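Local coordinates for protein cycloalternan-forming enzyme (Listeria monocytogenes serovar 1/2a, PDB 5F7U) that is a multidomain member of glycoside hydrolase family 31 that combines a TIM barrel with a family 6 carbohydrate-binding module and holds alpha-D-glucopyranose units and magnesium ions, at residues Glu942-Thr953 and Thr961-Phe969; Ala891-Leu899 and Ala905-Thr913. The protein carries 1 engineered substitution. One frame throughout, in Å; residues are numbered along the deposited sequence.

Contact 1: residues Glu942-Thr953 and Thr961-Phe969; sequences EAEFGHLTNVTT and TGTGFVAGF. With MG (magnesium ion), chain G; GLC (alpha-D-glucopyranose), chain B; GLC (alpha-D-glucopyranose), chain C; GLC (alpha-D-glucopyranose), chain D.
Glu942 and Glu944 share one magnesium ion with the main-chain carbonyls of Thr961 and Gly964. Glu942 offers a single oxygen, OE1, at 2.2 Å from the magnesium ion, whereas Glu944 straddles the metal with both carboxylate oxygens, OE2 lying at the longer distance of 2.6 Å. Asp1057 supplies the remaining protein ligand. Carboxylate and carbonyl oxygens that would otherwise avoid one another are thus drawn together by the cation.

Hydrogen bonds set the carboxylates in place. The side chain of Thr961 crosses that of Glu942 at about a right angle, and its OG1 donates to the syn lone pair of Glu942 OE2 (2.6 Å); Asn916 is a second partner of this oxygen. With its chain bent at chi2 (-94°), Glu944 OE2 accepts from Gly964 N (3.0 Å), which stands above the carboxylate plane, 69° out of it; a weak bond from Thr963 N reaches the same oxygen. Farther along, Thr953 pairs with Val966 in antiparallel, non-hydrogen-bonded fashion, and Ala967 N donates to Thr952 O (3.0 Å). A water reinforces this end by accepting from Thr952 N and donating to Ala967 O.

Apolar contact centres on Val966. Its CG1 meets Val951 CG2 at 3.5 Å, the two side chains crossing perpendicularly, while its CG2 lies against Ala943 CB and Leu948 CD2. Val951 CG2 also reaches Phe969 CB.

Sugar units border both segments. Thr963 OG1 is hydrogen-bonded to O3 of the chain B glucopyranose (2.7 Å), beside Phe945, and Leu948 N donates to O4 of the chain C unit (2.7 Å). Glucopyranose-contacting residues next to a magnesium site, set on a beta-sandwich, fit the family 6 carbohydrate-binding module in which both segments lie.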
loop_
_atom_site.group_PDB
_atom_site.type_symbol
_atom_site.label_atom_id
_atom_site.label_comp_id
_atom_site.label_asym_id
_atom_site.label_seq_id
_atom_site.Cartn_x
_atom_site.Cartn_y
_atom_site.Cartn_z
ATOM N N GLU A 942 10.479 -1.153 -34.382
ATOM C CA GLU A 942 9.776 -0.381 -35.412
ATOM C C GLU A 942 10.449 0.966 -35.633
ATOM O O GLU A 942 10.742 1.704 -34.664
ATOM C CB GLU A 942 8.291 -0.197 -35.051
ATOM C CG GLU A 942 7.489 -1.496 -35.020
ATOM C CD GLU A 942 7.461 -2.235 -36.351
ATOM O OE1 GLU A 942 7.654 -1.610 -37.437
ATOM O OE2 GLU A 942 7.208 -3.468 -36.312
ATOM N N ALA A 943 10.708 1.288 -36.906
ATOM C CA ALA A 943 11.349 2.552 -37.238
ATOM C C ALA A 943 10.506 3.751 -36.788
ATOM O O ALA A 943 11.048 4.772 -36.362
ATOM C CB ALA A 943 11.662 2.627 -38.729
ATOM N N GLU A 944 9.181 3.597 -36.855
ATOM C CA GLU A 944 8.240 4.661 -36.482
ATOM C C GLU A 944 8.263 4.973 -34.967
ATOM O O GLU A 944 7.774 6.035 -34.539
ATOM C CB GLU A 944 6.819 4.326 -36.979
ATOM C CG GLU A 944 6.224 3.022 -36.456
ATOM C CD GLU A 944 6.427 1.793 -37.355
ATOM O OE1 GLU A 944 7.437 1.630 -38.081
ATOM O OE2 GLU A 944 5.549 0.922 -37.306
ATOM N N PHE A 945 8.833 4.054 -34.181
ATOM C CA PHE A 945 9.025 4.267 -32.732
ATOM C C PHE A 945 10.426 4.767 -32.386
ATOM O O PHE A 945 10.732 5.039 -31.206
ATOM C CB PHE A 945 8.713 3.005 -31.910
ATOM C CG PHE A 945 7.331 2.432 -32.112
ATOM C CD1 PHE A 945 6.236 3.226 -32.505
ATOM C CD2 PHE A 945 7.112 1.074 -31.868
ATOM C CE1 PHE A 945 4.962 2.660 -32.680
ATOM C CE2 PHE A 945 5.844 0.505 -32.028
ATOM C CZ PHE A 945 4.765 1.301 -32.434
ATOM N N GLY A 946 11.279 4.905 -33.399
ATOM C CA GLY A 946 12.661 5.349 -33.175
ATOM C C GLY A 946 12.741 6.829 -32.836
ATOM O O GLY A 946 11.722 7.545 -32.857
ATOM N N HIS A 947 13.943 7.283 -32.488
ATOM C CA HIS A 947 14.218 8.712 -32.296
ATOM C C HIS A 947 14.477 9.326 -33.658
ATOM O O HIS A 947 15.440 8.965 -34.337
ATOM C CB HIS A 947 15.420 8.923 -31.371
ATOM C CG HIS A 947 15.296 8.205 -30.062
ATOM N ND1 HIS A 947 14.588 8.719 -28.998
ATOM C CD2 HIS A 947 15.773 7.004 -29.650
ATOM C CE1 HIS A 947 14.640 7.875 -27.982
ATOM N NE2 HIS A 947 15.360 6.830 -28.348
ATOM N N LEU A 948 13.608 10.245 -34.062
ATOM C CA LEU A 948 13.637 10.755 -35.430
ATOM C C LEU A 948 14.173 12.173 -35.510
ATOM O O LEU A 948 13.805 13.026 -34.700
ATOM C CB LEU A 948 12.234 10.692 -36.051
ATOM C CG LEU A 948 11.429 9.390 -35.940
ATOM C CD1 LEU A 948 10.068 9.555 -36.605
ATOM C CD2 LEU A 948 12.177 8.211 -36.549
ATOM N N THR A 949 15.014 12.424 -36.506
ATOM C CA THR A 949 15.563 13.759 -36.763
ATOM C C THR A 949 15.269 14.170 -38.193
ATOM O O THR A 949 15.749 13.521 -39.137
ATOM C CB THR A 949 17.076 13.783 -36.510
ATOM O OG1 THR A 949 17.319 13.362 -35.168
ATOM C CG2 THR A 949 17.663 15.193 -36.725
ATOM N N ASN A 950 14.483 15.252 -38.331
ATOM C CA ASN A 950 14.090 15.844 -39.634
ATOM C C ASN A 950 13.422 14.851 -40.584
ATOM O O ASN A 950 13.607 14.908 -41.811
ATOM C CB ASN A 950 15.284 16.526 -40.332
ATOM C CG ASN A 950 15.925 17.607 -39.491
ATOM O OD1 ASN A 950 15.237 18.394 -38.842
ATOM N ND2 ASN A 950 17.254 17.664 -39.513
ATOM N N VAL A 951 12.659 13.933 -40.005
ATOM C CA VAL A 951 12.050 12.850 -40.759
ATOM C C VAL A 951 10.728 12.485 -40.092
ATOM O O VAL A 951 10.608 12.586 -38.876
ATOM C CB VAL A 951 13.035 11.645 -40.925
ATOM C CG1 VAL A 951 13.068 10.737 -39.704
ATOM C CG2 VAL A 951 12.692 10.853 -42.163
ATOM N N THR A 952 9.741 12.086 -40.887
ATOM C CA THR A 952 8.392 11.811 -40.372
ATOM C C THR A 952 7.940 10.399 -40.750
ATOM O O THR A 952 8.665 9.659 -41.441
ATOM C CB THR A 952 7.334 12.848 -40.855
ATOM O OG1 THR A 952 7.228 12.803 -42.284
ATOM C CG2 THR A 952 7.677 14.269 -40.404
ATOM N N THR A 953 6.752 10.029 -40.287
ATOM C CA THR A 953 6.228 8.690 -40.508
ATOM C C THR A 953 5.065 8.716 -41.489
ATOM O O THR A 953 4.447 9.764 -41.700
ATOM C CB THR A 953 5.802 8.008 -39.187
ATOM O OG1 THR A 953 4.755 8.764 -38.570
ATOM C CG2 THR A 953 6.978 7.901 -38.222
ATOM N N THR A 961 5.091 -3.558 -40.833
ATOM C CA THR A 961 4.784 -3.993 -39.485
ATOM C C THR A 961 4.697 -2.745 -38.592
ATOM O O THR A 961 5.194 -1.638 -38.957
ATOM C CB THR A 961 5.805 -5.014 -38.941
ATOM O OG1 THR A 961 7.069 -4.375 -38.777
ATOM C CG2 THR A 961 5.947 -6.241 -39.872
ATOM N N GLY A 962 4.084 -2.940 -37.423
ATOM C CA GLY A 962 3.790 -1.846 -36.502
ATOM C C GLY A 962 2.684 -0.975 -37.072
ATOM O O GLY A 962 1.791 -1.473 -37.754
ATOM N N THR A 963 2.760 0.331 -36.812
ATOM C CA THR A 963 1.734 1.273 -37.280
ATOM C C THR A 963 2.074 1.972 -38.598
ATOM O O THR A 963 1.239 2.706 -39.146
ATOM C CB THR A 963 1.430 2.350 -36.215
ATOM O OG1 THR A 963 2.621 3.109 -35.945
ATOM C CG2 THR A 963 0.891 1.714 -34.925
ATOM N N GLY A 964 3.287 1.751 -39.099
ATOM C CA GLY A 964 3.734 2.354 -40.361
ATOM C C GLY A 964 5.228 2.196 -40.593
ATOM O O GLY A 964 5.819 1.132 -40.311
ATOM N N PHE A 965 5.819 3.281 -41.096
ATOM C CA PHE A 965 7.220 3.338 -41.511
ATOM C C PHE A 965 7.702 4.784 -41.508
ATOM O O PHE A 965 6.890 5.715 -41.521
ATOM C CB PHE A 965 7.406 2.707 -42.907
ATOM C CG PHE A 965 6.449 3.231 -43.956
ATOM C CD1 PHE A 965 6.730 4.409 -44.653
ATOM C CD2 PHE A 965 5.272 2.527 -44.266
ATOM C CE1 PHE A 965 5.871 4.876 -45.639
ATOM C CE2 PHE A 965 4.396 3.005 -45.242
ATOM C CZ PHE A 965 4.698 4.179 -45.927
ATOM N N VAL A 966 9.019 4.962 -41.521
ATOM C CA VAL A 966 9.642 6.270 -41.690
ATOM C C VAL A 966 9.730 6.539 -43.199
ATOM O O VAL A 966 10.235 5.696 -43.942
ATOM C CB VAL A 966 11.025 6.298 -41.001
ATOM C CG1 VAL A 966 11.819 7.532 -41.392
ATOM C CG2 VAL A 966 10.842 6.256 -39.494
ATOM N N ALA A 967 9.225 7.692 -43.645
ATOM C CA ALA A 967 9.061 7.960 -45.093
ATOM C C ALA A 967 10.159 8.829 -45.722
ATOM O O ALA A 967 10.485 9.906 -45.194
ATOM C CB ALA A 967 7.698 8.586 -45.353
ATOM N N GLY A 968 10.701 8.375 -46.861
ATOM C CA GLY A 968 11.650 9.185 -47.664
ATOM C C GLY A 968 13.059 9.128 -47.082
ATOM O O GLY A 968 13.947 8.473 -47.646
ATOM N N PHE A 969 13.272 9.840 -45.970
ATOM C CA PHE A 969 14.502 9.718 -45.191
ATOM C C PHE A 969 15.719 9.951 -46.119
ATOM O O PHE A 969 16.722 9.228 -46.070
ATOM C CB PHE A 969 14.461 8.342 -44.479
ATOM C CG PHE A 969 15.672 7.995 -43.652
ATOM C CD1 PHE A 969 16.427 8.966 -42.983
ATOM C CD2 PHE A 969 16.022 6.653 -43.499
ATOM C CE1 PHE A 969 17.530 8.597 -42.213
ATOM C CE2 PHE A 969 17.110 6.282 -42.725
ATOM C CZ PHE A 969 17.867 7.255 -42.079
HETATM MG MG MG G . 6.949 -0.303 -39.076
HETATM C C1 GLC B . 4.603 7.028 -32.998
HETATM C C2 GLC B . 3.806 6.264 -34.066
HETATM C C3 GLC B . 2.359 6.032 -33.620
HETATM C C4 GLC B . 2.284 5.338 -32.262
HETATM C C5 GLC B . 3.145 6.108 -31.262
HETATM C C6 GLC B . 3.226 5.424 -29.908
HETATM O O2 GLC B . 3.857 6.953 -35.320
HETATM O O3 GLC B . 1.686 5.220 -34.578
HETATM O O4 GLC B . 0.924 5.297 -31.796
HETATM O O5 GLC B . 4.487 6.298 -31.760
HETATM O O6 GLC B . 4.021 6.303 -29.100
HETATM C C1 GLC C . 8.434 12.588 -30.145
HETATM C C2 GLC C . 8.534 13.251 -31.538
HETATM C C3 GLC C . 9.415 12.448 -32.495
HETATM C C4 GLC C . 10.801 12.200 -31.892
HETATM C C5 GLC C . 10.765 11.667 -30.448
HETATM C C6 GLC C . 11.660 12.521 -29.542
HETATM O O2 GLC C . 7.248 13.477 -32.134
HETATM O O3 GLC C . 9.558 13.151 -33.736
HETATM O O4 GLC C . 11.519 11.285 -32.721
HETATM O O5 GLC C . 9.416 11.531 -29.927
HETATM O O6 GLC C . 11.882 11.867 -28.287
HETATM C C1 GLC D . 6.998 8.178 -53.239
HETATM C C2 GLC D . 6.404 7.174 -52.241
HETATM C C3 GLC D . 6.777 7.530 -50.795
HETATM C C4 GLC D . 8.287 7.705 -50.627
HETATM C C5 GLC D . 8.756 8.765 -51.628
HETATM C C6 GLC D . 10.247 9.038 -51.561
HETATM O O1 GLC D . 6.295 9.439 -53.207
HETATM O O2 GLC D . 4.980 7.122 -52.357
HETATM O O3 GLC D . 6.262 6.528 -49.922
HETATM O O4 GLC D . 8.590 8.097 -49.279
HETATM O O5 GLC D . 8.407 8.368 -52.975
HETATM O O6 GLC D . 10.518 10.069 -52.514
HETATM O O HOH W 1 9.843 12.124 -43.605
#

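Contact 2: residues Ala891-Leu899 and Ala905-Thr913; sequences ADVAKADTL and ATTGYYYDT
Lys895 and Tyr909 form a single backbone bridge between two segments running in the same direction, a short parallel pairing whose connection is the helix 899-904. Two main-chain bonds make it: Tyr909 N donates to Ala894 O (3.0 Å), and Ala896 N donates to Tyr909 O (2.7 Å) in a nearly straight bond of 174°. Where the next rung of a parallel ladder would fall, a water takes over, accepting from Tyr911 N and donating to Ala896 O.

The two tyrosine rings do most of the side-chain work. Tyr909 has its CG between the backbone N and the carbonyl carbon (chi1 79°), which turns the ring across Lys895. Lys895 CA lies over the ring face in a CH-pi contact, 4.0 Å from the Tyr909 centroid and 28° off the normal, and the CB and CG of Lys895 continue past CZ and OH. At the edge of this ring, in its plane, Val893 O approaches Tyr909 CE1 (3.6 Å). Tyr910 is met differently: Ala896 O comes to its edge, 3.4 Å from Tyr910 CD1, while Leu899 CA sits over a face. Val893 packs its side chain against the bare backbone of Gly908, its CB 3.9 Å from Gly908 CA.

Second-shell groups hold these pieces. Lys895 NZ forms a salt bridge with Glu882 and shares a water with Tyr909 OH; Tyr919 meets Tyr910 edge-to-face from strand 917-922, the sheet partner of strand 908-912. The segment 891-899 leaves the edge of one sheet, at strand 891-892, and runs along the edge strand of another. It turns into the helix at Thr898, an N-cap whose OG1 bonds to Ala901 N. Just beyond the cap, Leu899 N donates to a water at 2.9 Å, which also contacts Tyr910 OH.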
loop_
_atom_site.group_PDB
_atom_site.type_symbol
_atom_site.label_atom_id
_atom_site.label_comp_id
_atom_site.label_asym_id
_atom_site.label_seq_id
_atom_site.Cartn_x
_atom_site.Cartn_y
_atom_site.Cartn_z
ATOM N N ALA A 891 2.482 -31.727 -33.845
ATOM C CA ALA A 891 1.541 -31.673 -34.965
ATOM C C ALA A 891 1.317 -30.231 -35.388
ATOM O O ALA A 891 1.041 -29.367 -34.544
ATOM C CB ALA A 891 0.218 -32.329 -34.594
ATOM N N ASP A 892 1.447 -29.973 -36.695
ATOM C CA ASP A 892 1.254 -28.629 -37.255
ATOM C C ASP A 892 -0.156 -28.123 -37.006
ATOM O O ASP A 892 -1.132 -28.857 -37.206
ATOM C CB ASP A 892 1.561 -28.603 -38.763
ATOM C CG ASP A 892 3.030 -28.289 -39.070
ATOM O OD1 ASP A 892 3.916 -29.157 -38.883
ATOM O OD2 ASP A 892 3.299 -27.163 -39.532
ATOM N N VAL A 893 -0.264 -26.884 -36.532
ATOM C CA VAL A 893 -1.567 -26.232 -36.433
ATOM C C VAL A 893 -1.728 -25.204 -37.546
ATOM O O VAL A 893 -0.746 -24.600 -37.998
ATOM C CB VAL A 893 -1.862 -25.653 -35.024
ATOM C CG1 VAL A 893 -1.806 -26.762 -33.974
ATOM C CG2 VAL A 893 -0.921 -24.503 -34.674
ATOM N N ALA A 894 -2.972 -25.017 -37.984
ATOM C CA ALA A 894 -3.251 -24.294 -39.224
ATOM C C ALA A 894 -3.098 -22.795 -39.064
ATOM O O ALA A 894 -3.612 -22.212 -38.110
ATOM C CB ALA A 894 -4.650 -24.628 -39.735
ATOM N N LYS A 895 -2.401 -22.177 -40.013
ATOM C CA LYS A 895 -2.342 -20.728 -40.087
ATOM C C LYS A 895 -3.725 -20.154 -40.411
ATOM O O LYS A 895 -4.377 -20.553 -41.394
ATOM C CB LYS A 895 -1.317 -20.294 -41.132
ATOM C CG LYS A 895 -1.151 -18.790 -41.266
ATOM C CD LYS A 895 -0.526 -18.456 -42.611
ATOM C CE LYS A 895 -0.133 -16.998 -42.688
ATOM N NZ LYS A 895 1.221 -16.785 -42.100
ATOM N N ALA A 896 -4.174 -19.227 -39.572
ATOM C CA ALA A 896 -5.378 -18.454 -39.870
ATOM C C ALA A 896 -4.983 -17.136 -40.514
ATOM O O ALA A 896 -4.158 -16.388 -39.974
ATOM C CB ALA A 896 -6.200 -18.229 -38.609
ATOM N N ASP A 897 -5.567 -16.859 -41.675
ATOM C CA ASP A 897 -5.249 -15.635 -42.416
ATOM C C ASP A 897 -5.916 -14.384 -41.847
ATOM O O ASP A 897 -5.399 -13.280 -42.028
ATOM C CB ASP A 897 -5.578 -15.786 -43.909
ATOM C CG ASP A 897 -4.609 -16.709 -44.633
ATOM O OD1 ASP A 897 -3.406 -16.727 -44.279
ATOM O OD2 ASP A 897 -5.051 -17.417 -45.571
ATOM N N THR A 898 -7.060 -14.552 -41.180
ATOM C CA THR A 898 -7.781 -13.430 -40.557
ATOM C C THR A 898 -8.117 -13.745 -39.112
ATOM O O THR A 898 -8.229 -14.917 -38.721
ATOM C CB THR A 898 -9.124 -13.103 -41.260
ATOM O OG1 THR A 898 -10.039 -14.197 -41.085
ATOM C CG2 THR A 898 -8.936 -12.797 -42.750
ATOM N N LEU A 899 -8.323 -12.690 -38.330
ATOM C CA LEU A 899 -8.864 -12.832 -36.986
ATOM C C LEU A 899 -10.175 -13.643 -36.936
ATOM O O LEU A 899 -10.358 -14.448 -36.021
ATOM C CB LEU A 899 -9.004 -11.460 -36.317
ATOM C CG LEU A 899 -9.132 -11.432 -34.794
ATOM C CD1 LEU A 899 -8.063 -12.289 -34.131
ATOM C CD2 LEU A 899 -9.078 -9.998 -34.280
ATOM N N ALA A 905 -11.564 -21.304 -35.651
ATOM C CA ALA A 905 -10.686 -22.482 -35.485
ATOM C C ALA A 905 -10.728 -23.123 -34.099
ATOM O O ALA A 905 -10.892 -22.425 -33.097
ATOM C CB ALA A 905 -9.255 -22.115 -35.839
ATOM N N THR A 906 -10.598 -24.451 -34.055
ATOM C CA THR A 906 -10.423 -25.204 -32.793
ATOM C C THR A 906 -9.001 -25.061 -32.230
ATOM O O THR A 906 -8.815 -24.947 -31.017
ATOM C CB THR A 906 -10.769 -26.694 -32.991
ATOM O OG1 THR A 906 -12.144 -26.785 -33.364
ATOM C CG2 THR A 906 -10.572 -27.508 -31.708
ATOM N N THR A 907 -8.014 -25.138 -33.119
ATOM C CA THR A 907 -6.618 -24.841 -32.817
ATOM C C THR A 907 -6.114 -24.082 -34.028
ATOM O O THR A 907 -6.694 -24.194 -35.116
ATOM C CB THR A 907 -5.742 -26.102 -32.670
ATOM O OG1 THR A 907 -5.784 -26.860 -33.885
ATOM C CG2 THR A 907 -6.204 -26.980 -31.513
ATOM N N GLY A 908 -5.028 -23.333 -33.861
ATOM C CA GLY A 908 -4.403 -22.666 -34.993
ATOM C C GLY A 908 -3.516 -21.531 -34.542
ATOM O O GLY A 908 -3.318 -21.353 -33.349
ATOM N N TYR A 909 -2.970 -20.783 -35.499
ATOM C CA TYR A 909 -2.196 -19.580 -35.183
ATOM C C TYR A 909 -2.487 -18.423 -36.128
ATOM O O TYR A 909 -2.947 -18.626 -37.244
ATOM C CB TYR A 909 -0.697 -19.882 -35.081
ATOM C CG TYR A 909 0.043 -20.015 -36.393
ATOM C CD1 TYR A 909 0.013 -21.218 -37.107
ATOM C CD2 TYR A 909 0.815 -18.948 -36.904
ATOM C CE1 TYR A 909 0.715 -21.365 -38.297
ATOM C CE2 TYR A 909 1.520 -19.085 -38.108
ATOM C CZ TYR A 909 1.460 -20.292 -38.796
ATOM O OH TYR A 909 2.140 -20.452 -39.982
ATOM N N TYR A 910 -2.226 -17.207 -35.654
ATOM C CA TYR A 910 -2.492 -15.984 -36.404
ATOM C C TYR A 910 -1.416 -14.980 -36.036
ATOM O O TYR A 910 -0.963 -14.963 -34.890
ATOM C CB TYR A 910 -3.885 -15.448 -36.053
ATOM C CG TYR A 910 -4.157 -14.024 -36.509
ATOM C CD1 TYR A 910 -4.479 -13.742 -37.847
ATOM C CD2 TYR A 910 -4.093 -12.955 -35.604
ATOM C CE1 TYR A 910 -4.729 -12.437 -38.265
ATOM C CE2 TYR A 910 -4.338 -11.643 -36.014
ATOM C CZ TYR A 910 -4.650 -11.392 -37.338
ATOM O OH TYR A 910 -4.894 -10.099 -37.736
ATOM N N TYR A 911 -1.025 -14.128 -36.979
ATOM C CA TYR A 911 -0.000 -13.120 -36.691
ATOM C C TYR A 911 -0.562 -11.710 -36.800
ATOM O O TYR A 911 -1.036 -11.305 -37.859
ATOM C CB TYR A 911 1.238 -13.308 -37.587
ATOM C CG TYR A 911 2.385 -12.399 -37.210
ATOM C CD1 TYR A 911 3.122 -12.627 -36.038
ATOM C CD2 TYR A 911 2.726 -11.292 -38.003
ATOM C CE1 TYR A 911 4.160 -11.793 -35.684
ATOM C CE2 TYR A 911 3.777 -10.444 -37.641
ATOM C CZ TYR A 911 4.484 -10.709 -36.484
ATOM O OH TYR A 911 5.530 -9.901 -36.101
ATOM N N ASP A 912 -0.511 -10.977 -35.686
ATOM C CA ASP A 912 -0.938 -9.588 -35.608
ATOM C C ASP A 912 0.269 -8.731 -35.992
ATOM O O ASP A 912 1.187 -8.563 -35.193
ATOM C CB ASP A 912 -1.411 -9.304 -34.170
ATOM C CG ASP A 912 -1.875 -7.865 -33.935
ATOM O OD1 ASP A 912 -1.595 -6.944 -34.737
ATOM O OD2 ASP A 912 -2.550 -7.665 -32.894
ATOM N N THR A 913 0.266 -8.192 -37.216
ATOM C CA THR A 913 1.409 -7.394 -37.711
ATOM C C THR A 913 1.572 -6.022 -37.017
ATOM O O THR A 913 2.668 -5.449 -37.020
ATOM C CB THR A 913 1.356 -7.167 -39.238
ATOM O OG1 THR A 913 0.283 -6.278 -39.551
ATOM C CG2 THR A 913 1.146 -8.481 -39.984
HETATM O O HOH W 2 -5.185 -26.360 -36.714
HETATM O O HOH W 3 3.097 -18.285 -41.088
HETATM O O HOH W 4 -1.483 -15.294 -39.698
HETATM O O HOH W 5 -7.742 -9.996 -39.365
#

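Contact 2 closes before contact 1 opens along the chain, and their centres lie 29 Å apart, yet their ends meet. At the tip of segment 905-913, Thr913 O probably accepts a hydrogen bond from Gly962 N (2.9 Å), and Thr961 CB packs against the same oxygen. Gly962 sits between two residues that bind the magnesium ion through their carbonyls, so the residue that follows the edge strand of contact 2 abuts the metal-binding loop of contact 1. Asn916, shortly after Thr913, adds a further tie through Glu942. The bound glucopyranose units border contact 1; contact 2 belongs to the adjoining beta-rich region.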